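PDB 2OKF: FdxN element excision controlling factor protein from Anabaena variabilis, which probably binds nucleic acid and takes part in controlling the site-specific excision of the fdxN element from the cyanobacterial genome. Local coordinates for residues F8-D19 / L126-I135; K55-F63 / D93-T104. All coordinates share one frame; numbering follows the deposited sequence. Where two conformers were deposited one is given.

Contact 1 (F8-D19 / L126-I135); sequences FHEVVKTALKKD and LVYDVEQEVI
Helix 8-18 passes strand 126-129 almost at a right angle (100°), with Ala15 pressed so closely on the returning chain that its CA lies 4.2 Å from that of Val134. The small methyl of Ala15 permits this: Ala15 CA meets Glu133 O in a CA-H...O contact of 3.4 Å. The Tyr128 ring forms the apolar centre. Its CG sits between the backbone N and the carbonyl carbon (chi1 66°), which swings the ring under the helix, where Val12 CG2 makes a CH-pi contact over one face, 3.5 Å from the ring centroid. Val11 CG1 meets the ring obliquely, while Phe8 turns its edge to the hydroxyl, Phe8 CD2 to Tyr128 OH 3.4 Å. That hydroxyl is hydrogen-bonded to Lys61 O. Cutting Tyr128 back to an alanine would probably open a gap beneath Val12 and leave Lys61 O without its hydroxyl partner. Farther along, Leu16 CD2 rests on Ile135 CD1 at 3.8 Å. The turn between the strands carries a G1 beta bulge, Glu133 and Val134 both facing Asp129, and an Asx motif from Asp129 OD1 to Gln132 N. Lys18, extended beyond CG, reaches this turn and gives a hydrogen bond from NZ to Glu133 O (3.0 Å), approaching from above the carbonyl plane. A water accepts from Ile135 N and donates to Ala15 O, 2.8 Å away. Helix and hairpin thus meet through apolar burial around an aromatic ring, while lysine and water serve backbone polar groups toward the helix C terminus.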
loop_
_atom_site.group_PDB
_atom_site.type_symbol
_atom_site.label_atom_id
_atom_site.label_comp_id
_atom_site.label_asym_id
_atom_site.label_seq_id
_atom_site.Cartn_x
_atom_site.Cartn_y
_atom_site.Cartn_z
ATOM N N PHE A 8 12.493 -10.418 13.907
ATOM C CA PHE A 8 12.781 -9.047 13.486
ATOM C C PHE A 8 12.070 -8.048 14.368
ATOM O O PHE A 8 12.578 -6.963 14.639
ATOM C CB PHE A 8 12.436 -8.842 12.012
ATOM C CG PHE A 8 13.400 -9.516 11.111
ATOM C CD1 PHE A 8 13.264 -10.875 10.823
ATOM C CD2 PHE A 8 14.486 -8.818 10.599
ATOM C CE1 PHE A 8 14.188 -11.513 10.028
ATOM C CE2 PHE A 8 15.416 -9.448 9.800
ATOM C CZ PHE A 8 15.280 -10.804 9.521
ATOM N N HIS A 9 10.891 -8.426 14.837
ATOM C CA HIS A 9 10.159 -7.591 15.759
ATOM C C HIS A 9 10.982 -7.383 17.045
ATOM O O HIS A 9 11.106 -6.261 17.568
ATOM C CB HIS A 9 8.845 -8.282 16.057
ATOM C CG HIS A 9 7.930 -7.476 16.895
ATOM N ND1 HIS A 9 6.927 -6.697 16.356
ATOM C CD2 HIS A 9 7.840 -7.346 18.236
ATOM C CE1 HIS A 9 6.274 -6.101 17.340
ATOM N NE2 HIS A 9 6.808 -6.476 18.488
ATOM N N GLU A 10 11.548 -8.467 17.575
ATOM C CA GLU A 10 12.362 -8.398 18.766
ATOM C C GLU A 10 13.647 -7.612 18.509
ATOM O O GLU A 10 14.078 -6.849 19.368
ATOM C CB GLU A 10 12.660 -9.789 19.326
ATOM C CG GLU A 10 11.427 -10.435 19.971
ATOM C CD GLU A 10 10.790 -9.522 21.031
ATOM O OE1 GLU A 10 11.514 -9.079 21.961
ATOM O OE2 GLU A 10 9.571 -9.225 20.911
ATOM N N VAL A 11 14.244 -7.785 17.332
ATOM C CA VAL A 11 15.445 -7.020 16.976
ATOM C C VAL A 11 15.164 -5.521 17.041
ATOM O O VAL A 11 15.948 -4.765 17.581
ATOM C CB VAL A 11 15.940 -7.360 15.557
ATOM C CG1 VAL A 11 16.956 -6.355 15.058
ATOM C CG2 VAL A 11 16.531 -8.767 15.540
ATOM N N VAL A 12 14.051 -5.087 16.450
ATOM C CA VAL A 12 13.731 -3.659 16.457
ATOM C C VAL A 12 13.462 -3.161 17.871
ATOM O O VAL A 12 13.870 -2.062 18.247
ATOM C CB VAL A 12 12.560 -3.337 15.475
ATOM C CG1 VAL A 12 12.185 -1.871 15.594
ATOM C CG2 VAL A 12 12.968 -3.690 14.068
ATOM N N LYS A 13 12.774 -3.955 18.677
ATOM C CA LYS A 13 12.538 -3.580 20.062
ATOM C C LYS A 13 13.851 -3.405 20.790
ATOM O O LYS A 13 14.031 -2.470 21.554
ATOM C CB LYS A 13 11.641 -4.606 20.765
ATOM C CG LYS A 13 10.226 -4.547 20.320
ATOM C CD LYS A 13 9.357 -5.703 20.816
ATOM C CE LYS A 13 9.146 -5.697 22.299
ATOM N NZ LYS A 13 8.051 -6.708 22.648
ATOM N N THR A 14 14.776 -4.344 20.572
ATOM C CA THR A 14 16.097 -4.294 21.180
ATOM C C THR A 14 16.837 -3.035 20.752
ATOM O O THR A 14 17.380 -2.315 21.610
ATOM C CB THR A 14 16.882 -5.555 20.852
ATOM O OG1 THR A 14 16.243 -6.642 21.552
ATOM C CG2 THR A 14 18.350 -5.464 21.286
ATOM N N ALA A 15 16.804 -2.745 19.456
ATOM C CA ALA A 15 17.469 -1.567 18.906
ATOM C C ALA A 15 16.884 -0.294 19.511
ATOM O O ALA A 15 17.606 0.616 19.898
ATOM C CB ALA A 15 17.342 -1.573 17.432
ATOM N N LEU A 16 15.552 -0.240 19.601
ATOM C CA LEU A 16 14.885 0.904 20.226
ATOM C C LEU A 16 15.342 1.085 21.686
ATOM O O LEU A 16 15.710 2.202 22.103
ATOM C CB LEU A 16 13.355 0.741 20.179
ATOM C CG LEU A 16 12.722 1.032 18.821
ATOM C CD1 LEU A 16 11.311 0.471 18.742
ATOM C CD2 LEU A 16 12.731 2.515 18.582
ATOM N N LYS A 17 15.305 0.007 22.463
ATOM C CA LYS A 17 15.670 0.127 23.874
ATOM C C LYS A 17 17.133 0.548 24.063
ATOM O O LYS A 17 17.431 1.316 24.983
ATOM C CB LYS A 17 15.353 -1.186 24.583
ATOM C CG LYS A 17 13.884 -1.326 24.755
ATOM C CD LYS A 17 13.517 -2.591 25.486
ATOM C CE LYS A 17 13.710 -3.799 24.648
ATOM N NZ LYS A 17 13.487 -5.020 25.501
ATOM N N LYS A 18 18.030 0.110 23.198
ATOM C CA LYS A 18 19.421 0.529 23.288
ATOM C C LYS A 18 19.586 2.043 23.136
ATOM O O LYS A 18 20.543 2.635 23.655
ATOM C CB LYS A 18 20.262 -0.145 22.219
ATOM C CG LYS A 18 20.596 -1.579 22.486
ATOM C CD LYS A 18 21.543 -2.072 21.376
ATOM C CE LYS A 18 21.808 -3.526 21.503
ATOM N NZ LYS A 18 22.535 -4.088 20.337
ATOM N N ASP A 19 18.674 2.666 22.392
ATOM C CA ASP A 19 18.716 4.115 22.190
ATOM C C ASP A 19 17.863 4.858 23.236
ATOM O O ASP A 19 17.633 6.037 23.102
ATOM C CB ASP A 19 18.303 4.469 20.790
ATOM C CG ASP A 19 19.411 4.390 19.753
ATOM O OD1 ASP A 19 20.469 3.767 20.011
ATOM O OD2 ASP A 19 19.183 4.949 18.666
ATOM N N LEU A 126 12.940 3.987 9.865
ATOM C CA LEU A 126 13.857 3.629 10.952
ATOM C C LEU A 126 14.723 2.542 10.318
ATOM O O LEU A 126 14.260 1.433 10.076
ATOM C CB LEU A 126 13.122 3.104 12.179
ATOM C CG LEU A 126 13.882 2.723 13.436
ATOM C CD1 LEU A 126 12.890 2.207 14.504
ATOM C CD2 LEU A 126 14.927 1.699 13.217
ATOM N N VAL A 127 15.992 2.867 10.034
ATOM C CA VAL A 127 16.899 1.899 9.420
ATOM C C VAL A 127 17.686 1.259 10.551
ATOM O O VAL A 127 18.346 1.949 11.349
ATOM C CB VAL A 127 17.866 2.572 8.447
ATOM C CG1 VAL A 127 18.712 1.571 7.764
ATOM C CG2 VAL A 127 17.078 3.365 7.370
ATOM N N TYR A 128 17.557 -0.050 10.630
ATOM C CA TYR A 128 18.184 -0.827 11.720
ATOM C C TYR A 128 19.109 -1.889 11.185
ATOM O O TYR A 128 18.896 -2.429 10.139
ATOM C CB TYR A 128 17.141 -1.447 12.647
ATOM C CG TYR A 128 16.245 -2.497 12.060
ATOM C CD1 TYR A 128 15.136 -2.174 11.273
ATOM C CD2 TYR A 128 16.470 -3.849 12.303
ATOM C CE1 TYR A 128 14.349 -3.129 10.768
ATOM C CE2 TYR A 128 15.696 -4.819 11.777
ATOM C CZ TYR A 128 14.601 -4.473 11.010
ATOM O OH TYR A 128 13.780 -5.460 10.492
ATOM N N ASP A 129 20.191 -2.114 11.911
ATOM C CA ASP A 129 21.163 -3.135 11.604
ATOM C C ASP A 129 20.712 -4.401 12.311
ATOM O O ASP A 129 20.599 -4.461 13.535
ATOM C CB ASP A 129 22.534 -2.701 12.082
ATOM C CG ASP A 129 23.597 -3.666 11.686
ATOM O OD1 ASP A 129 23.617 -4.801 12.214
ATOM O OD2 ASP A 129 24.412 -3.288 10.822
ATOM N N VAL A 130 20.445 -5.434 11.536
ATOM C CA VAL A 130 19.880 -6.658 12.100
ATOM C C VAL A 130 20.838 -7.448 12.994
ATOM O O VAL A 130 20.485 -7.858 14.122
ATOM C CB VAL A 130 19.350 -7.570 10.954
ATOM C CG1 VAL A 130 18.960 -8.937 11.485
ATOM C CG2 VAL A 130 18.188 -6.890 10.219
ATOM N N GLU A 131 22.062 -7.669 12.519
ATOM C CA GLU A 131 23.024 -8.487 13.253
ATOM C C GLU A 131 23.410 -7.840 14.582
ATOM O O GLU A 131 23.527 -8.516 15.600
ATOM C CB GLU A 131 24.265 -8.740 12.396
ATOM C CG GLU A 131 25.300 -9.619 13.068
ATOM C CD GLU A 131 26.487 -9.982 12.159
ATOM O OE1 GLU A 131 26.654 -9.358 11.084
ATOM O OE2 GLU A 131 27.264 -10.894 12.542
ATOM N N GLN A 132 23.623 -6.534 14.575
ATOM C CA GLN A 132 24.032 -5.853 15.797
ATOM C C GLN A 132 22.882 -5.346 16.640
ATOM O O GLN A 132 23.073 -4.965 17.790
ATOM C CB GLN A 132 24.966 -4.702 15.452
ATOM C CG GLN A 132 26.255 -5.146 14.829
ATOM C CD GLN A 132 26.932 -6.212 15.620
ATOM O OE1 GLN A 132 26.991 -6.150 16.869
ATOM N NE2 GLN A 132 27.481 -7.201 14.918
ATOM N N GLU A 133 21.686 -5.341 16.056
ATOM C CA GLU A 133 20.454 -4.916 16.718
ATOM C C GLU A 133 20.549 -3.493 17.230
ATOM O O GLU A 133 20.345 -3.232 18.409
ATOM C CB GLU A 133 20.083 -5.871 17.848
ATOM C CG GLU A 133 20.180 -7.352 17.448
ATOM C CD GLU A 133 19.478 -8.278 18.409
ATOM O OE1 GLU A 133 18.374 -7.952 18.867
ATOM O OE2 GLU A 133 20.019 -9.374 18.672
ATOM N N VAL A 134 20.849 -2.581 16.309
ATOM C CA VAL A 134 20.973 -1.156 16.634
ATOM C C VAL A 134 20.229 -0.323 15.589
ATOM O O VAL A 134 20.056 -0.755 14.432
ATOM C CB VAL A 134 22.458 -0.710 16.674
ATOM C CG1 VAL A 134 23.204 -1.414 17.796
ATOM C CG2 VAL A 134 23.158 -0.908 15.325
ATOM N N ILE A 135 19.870 0.880 15.998
ATOM C CA ILE A 135 19.295 1.868 15.079
ATOM C C ILE A 135 20.460 2.608 14.411
ATOM O O ILE A 135 21.332 3.206 15.067
ATOM C CB ILE A 135 18.415 2.889 15.821
ATOM C CG1 ILE A 135 17.232 2.162 16.511
ATOM C CG2 ILE A 135 17.950 3.954 14.863
ATOM C CD1 ILE A 135 16.237 3.046 17.151
HETATM O O HOH W 1 16.355 -9.205 20.085
HETATM O O HOH W 2 20.112 1.280 18.842
#

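Contact 2 (K55-F63 / D93-T104); sequences KIAVEVKSF and DRVLYLAVPLTT. With EDO (1,2-ethanediol), chain G.
Ala57 O is gripped twice from strand 94-101: Tyr97 N donates to it at 2.9 Å, nearly along the C=O axis, and Leu96 CA adds a CA-H...O contact at 3.3 Å. The same parallel pairing runs on to Glu59 O, which takes Ala99 N at 2.8 Å, and the axes of the two strand segments are twisted by 28° against each other. At the start of the pair, the Arg94 chain bends at chi3 (-56°), which brings NH1 back to Ile56 O, 2.9 Å away and close to the guanidinium plane. Lys55 CB lies 3.6 Å above that plane, over one face of the Arg94 guanidinium, and NE forms a salt bridge with Glu91; together these contacts fix the rotation of the group, edge-on to the Ile56 carbonyl. Toward the other end, Glu59 OE2 lies 3.5 Å from Leu98 CD1, whose methyl also touches Lys61 CG. Glu59 and Lys61 have the spacing of the (D/E)xK signature of the PD-(D/E)XK clan, although nuclease activity does not follow from this alone. Lys61 NZ is hydrogen-bonded to Gln79 and to an ethanediol molecule. Val58 CG1 packs on Ala99 CB at 3.5 Å, and Thr104 CG2 approaches Phe63 CG at 3.6 Å. These strands are the two arms of a beta-alpha-beta crossover. Its connecting helix 69-90 covers the face bearing Glu59 and Leu96, helix 6-18 lies over Ile56, Val58 and Val60 on the opposite face, and strands 47-51 and 125-129 flank the pair within the mixed sheet.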
loop_
_atom_site.group_PDB
_atom_site.type_symbol
_atom_site.label_atom_id
_atom_site.label_comp_id
_atom_site.label_asym_id
_atom_site.label_seq_id
_atom_site.Cartn_x
_atom_site.Cartn_y
_atom_site.Cartn_z
ATOM N N LYS A 55 6.482 10.569 20.896
ATOM C CA LYS A 55 5.786 9.289 20.659
ATOM C C LYS A 55 5.918 8.833 19.230
ATOM O O LYS A 55 5.805 9.619 18.295
ATOM C CB LYS A 55 4.277 9.460 20.971
ATOM C CG LYS A 55 3.967 9.712 22.440
ATOM C CD LYS A 55 2.463 9.947 22.647
ATOM C CE LYS A 55 2.154 10.239 24.095
ATOM N NZ LYS A 55 0.739 10.647 24.274
ATOM N N ILE A 56 6.167 7.544 19.061
ATOM C CA ILE A 56 6.304 6.921 17.749
ATOM C C ILE A 56 5.553 5.600 17.656
ATOM O O ILE A 56 5.203 4.995 18.653
ATOM C CB ILE A 56 7.783 6.683 17.346
ATOM C CG1 ILE A 56 8.420 5.619 18.230
ATOM C CG2 ILE A 56 8.554 7.978 17.419
ATOM C CD1 ILE A 56 9.795 5.225 17.788
ATOM N N ALA A 57 5.289 5.201 16.410
ATOM C CA ALA A 57 4.765 3.887 16.086
ATOM C C ALA A 57 5.700 3.342 15.023
ATOM O O ALA A 57 6.153 4.074 14.169
ATOM C CB ALA A 57 3.330 3.953 15.550
ATOM N N VAL A 58 6.029 2.059 15.104
ATOM C CA VAL A 58 6.951 1.467 14.175
ATOM C C VAL A 58 6.351 0.240 13.540
ATOM O O VAL A 58 5.938 -0.702 14.220
ATOM C CB VAL A 58 8.274 1.053 14.874
ATOM C CG1 VAL A 58 9.246 0.480 13.850
ATOM C CG2 VAL A 58 8.879 2.247 15.571
ATOM N N GLU A 59 6.312 0.300 12.203
ATOM C CA GLU A 59 5.890 -0.776 11.292
ATOM C C GLU A 59 7.134 -1.584 10.914
ATOM O O GLU A 59 7.984 -1.107 10.184
ATOM C CB GLU A 59 5.195 -0.215 10.079
ATOM C CG GLU A 59 4.874 -1.244 9.015
ATOM C CD GLU A 59 4.336 -0.631 7.772
ATOM O OE1 GLU A 59 3.847 0.505 7.818
ATOM O OE2 GLU A 59 4.393 -1.294 6.693
ATOM N N VAL A 60 7.255 -2.777 11.489
ATOM C CA VAL A 60 8.442 -3.591 11.254
ATOM C C VAL A 60 8.358 -4.458 10.032
ATOM O O VAL A 60 7.446 -5.235 9.926
ATOM C CB VAL A 60 8.784 -4.480 12.469
ATOM C CG1 VAL A 60 10.057 -5.289 12.197
ATOM C CG2 VAL A 60 8.965 -3.620 13.681
ATOM N N LYS A 61 9.375 -4.345 9.167
ATOM C CA LYS A 61 9.535 -5.180 7.968
ATOM C C LYS A 61 10.941 -5.775 7.915
ATOM O O LYS A 61 11.946 -5.159 8.377
ATOM C CB LYS A 61 9.232 -4.393 6.691
ATOM C CG LYS A 61 7.795 -3.906 6.643
ATOM C CD LYS A 61 6.856 -5.069 6.528
ATOM C CE LYS A 61 5.418 -4.663 6.673
ATOM N NZ LYS A 61 4.523 -5.765 6.313
ATOM N N SER A 62 11.016 -6.993 7.416
ATOM C CA SER A 62 12.301 -7.705 7.312
ATOM C C SER A 62 12.767 -7.856 5.864
ATOM O O SER A 62 13.947 -8.085 5.630
ATOM C CB SER A 62 12.144 -9.074 7.923
ATOM O OG SER A 62 11.066 -9.737 7.292
ATOM N N PHE A 63 11.841 -7.709 4.909
ATOM C CA PHE A 63 12.172 -7.803 3.496
ATOM C C PHE A 63 12.993 -9.047 3.198
ATOM O O PHE A 63 14.111 -8.980 2.683
ATOM C CB PHE A 63 12.848 -6.513 2.994
ATOM C CG PHE A 63 11.874 -5.391 2.761
ATOM C CD1 PHE A 63 11.242 -5.261 1.536
ATOM C CD2 PHE A 63 11.570 -4.499 3.762
ATOM C CE1 PHE A 63 10.330 -4.254 1.326
ATOM C CE2 PHE A 63 10.640 -3.489 3.549
ATOM C CZ PHE A 63 10.030 -3.376 2.324
ATOM N N ASP A 93 -0.259 12.715 17.849
ATOM C CA ASP A 93 1.102 13.024 18.244
ATOM C C ASP A 93 2.058 11.861 18.089
ATOM O O ASP A 93 3.248 12.016 18.365
ATOM C CB ASP A 93 1.124 13.529 19.680
ATOM C CG ASP A 93 0.451 14.877 19.804
ATOM O OD1 ASP A 93 0.846 15.792 19.050
ATOM O OD2 ASP A 93 -0.453 15.032 20.643
ATOM N N ARG A 94 1.573 10.716 17.638
ATOM C CA ARG A 94 2.411 9.536 17.499
ATOM C C ARG A 94 2.792 9.387 16.067
ATOM O O ARG A 94 1.948 9.127 15.175
ATOM C CB ARG A 94 1.706 8.298 18.034
ATOM C CG ARG A 94 2.582 7.094 17.985
ATOM C CD ARG A 94 1.935 5.844 18.605
ATOM N NE ARG A 94 1.503 6.046 19.974
ATOM C CZ ARG A 94 2.318 6.076 21.017
ATOM N NH1 ARG A 94 3.635 5.870 20.917
ATOM N NH2 ARG A 94 1.806 6.252 22.232
ATOM N N VAL A 95 4.088 9.525 15.805
ATOM C CA VAL A 95 4.611 9.527 14.442
ATOM C C VAL A 95 5.000 8.135 13.987
ATOM O O VAL A 95 5.753 7.453 14.649
ATOM C CB VAL A 95 5.819 10.475 14.347
ATOM C CG1 VAL A 95 6.400 10.515 12.967
ATOM C CG2 VAL A 95 5.393 11.880 14.775
ATOM N N LEU A 96 4.513 7.747 12.810
ATOM C CA LEU A 96 4.784 6.423 12.240
ATOM C C LEU A 96 6.051 6.349 11.405
ATOM O O LEU A 96 6.301 7.212 10.542
ATOM C CB LEU A 96 3.617 6.024 11.345
ATOM C CG LEU A 96 3.668 4.641 10.733
ATOM C CD1 LEU A 96 3.577 3.572 11.777
ATOM C CD2 LEU A 96 2.574 4.484 9.701
ATOM N N TYR A 97 6.812 5.280 11.663
ATOM C CA TYR A 97 8.029 4.971 10.912
ATOM C C TYR A 97 7.950 3.552 10.340
ATOM O O TYR A 97 7.454 2.654 11.024
ATOM C CB TYR A 97 9.285 5.057 11.829
ATOM C CG TYR A 97 9.583 6.440 12.252
ATOM C CD1 TYR A 97 8.896 6.992 13.341
ATOM C CD2 TYR A 97 10.494 7.245 11.564
ATOM C CE1 TYR A 97 9.091 8.292 13.714
ATOM C CE2 TYR A 97 10.687 8.569 11.940
ATOM C CZ TYR A 97 9.979 9.087 13.007
ATOM O OH TYR A 97 10.171 10.409 13.412
ATOM N N LEU A 98 8.471 3.383 9.133
ATOM C CA LEU A 98 8.675 2.049 8.524
ATOM C C LEU A 98 10.067 1.626 8.931
ATOM O O LEU A 98 11.056 2.269 8.552
ATOM C CB LEU A 98 8.541 2.096 7.020
ATOM C CG LEU A 98 8.820 0.805 6.286
ATOM C CD1 LEU A 98 7.762 -0.219 6.612
ATOM C CD2 LEU A 98 8.863 1.088 4.809
ATOM N N ALA A 99 10.172 0.507 9.636
ATOM C CA ALA A 99 11.500 -0.023 10.037
ATOM C C ALA A 99 12.008 -0.961 8.937
ATOM O O ALA A 99 11.327 -1.891 8.564
ATOM C CB ALA A 99 11.411 -0.764 11.355
ATOM N N VAL A 100 13.189 -0.667 8.416
ATOM C CA VAL A 100 13.806 -1.348 7.288
ATOM C C VAL A 100 15.214 -1.856 7.714
ATOM O O VAL A 100 15.965 -1.063 8.255
ATOM C CB VAL A 100 14.013 -0.251 6.158
ATOM C CG1 VAL A 100 14.594 -0.821 4.879
ATOM C CG2 VAL A 100 12.712 0.500 5.833
ATOM N N PRO A 101 15.583 -3.077 7.401
ATOM C CA PRO A 101 16.987 -3.463 7.634
ATOM C C PRO A 101 17.969 -2.644 6.808
ATOM O O PRO A 101 17.663 -2.187 5.705
ATOM C CB PRO A 101 17.008 -4.928 7.193
ATOM C CG PRO A 101 15.632 -5.395 7.365
ATOM C CD PRO A 101 14.786 -4.246 6.954
ATOM N N LEU A 102 19.158 -2.440 7.331
ATOM C CA LEU A 102 20.176 -1.687 6.652
ATOM C C LEU A 102 20.515 -2.292 5.311
ATOM O O LEU A 102 20.775 -1.563 4.370
ATOM C CB LEU A 102 21.443 -1.656 7.499
ATOM C CG LEU A 102 22.580 -0.796 6.969
ATOM C CD1 LEU A 102 22.181 0.621 6.565
ATOM C CD2 LEU A 102 23.709 -0.794 8.048
ATOM N N THR A 103 20.572 -3.615 5.242
ATOM C CA THR A 103 20.875 -4.287 3.961
ATOM C C THR A 103 19.835 -3.920 2.903
ATOM O O THR A 103 20.197 -3.613 1.765
ATOM C CB THR A 103 20.996 -5.802 4.090
ATOM O OG1 THR A 103 19.802 -6.379 4.608
ATOM C CG2 THR A 103 22.202 -6.160 4.972
ATOM N N THR A 104 18.567 -3.934 3.293
ATOM C CA THR A 104 17.481 -3.558 2.395
ATOM C C THR A 104 17.569 -2.091 2.006
ATOM O O THR A 104 17.378 -1.709 0.823
ATOM C CB THR A 104 16.156 -3.790 3.107
ATOM O OG1 THR A 104 16.151 -5.116 3.666
ATOM C CG2 THR A 104 14.972 -3.612 2.147
HETATM C C1 EDO G . 3.902 -8.944 8.199
HETATM O O1 EDO G . 3.049 -7.796 8.310
HETATM C C2 EDO G . 5.354 -8.485 8.174
HETATM O O2 EDO G . 5.997 -9.022 7.022
HETATM O O HOH W 3 5.214 12.994 19.830
HETATM O O HOH W 4 16.232 -7.161 1.945
#

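In the fold
From the N terminus, helix 6-18 comes first, and its partner in contact 1 arrives only near the C-terminal end, with 106 residues between Asp19 and Leu126. Contact 2 opens and closes entirely within that span: strand 54-60 leads into helix 69-90 and is rejoined by strand 94-101, with 29 residues between segments 55-63 and 93-104. The smaller loop is therefore enclosed by the larger, and the two do not cross. They share one mixed sheet, strands 94-101 and 125-129 being neighbours, and their centres lie about 10 Å apart. Packing of Phe8 on Ser62 and of Tyr128 on Pro101 links them directly, tying the N-terminal helix and C-terminal hairpin to the central crossover.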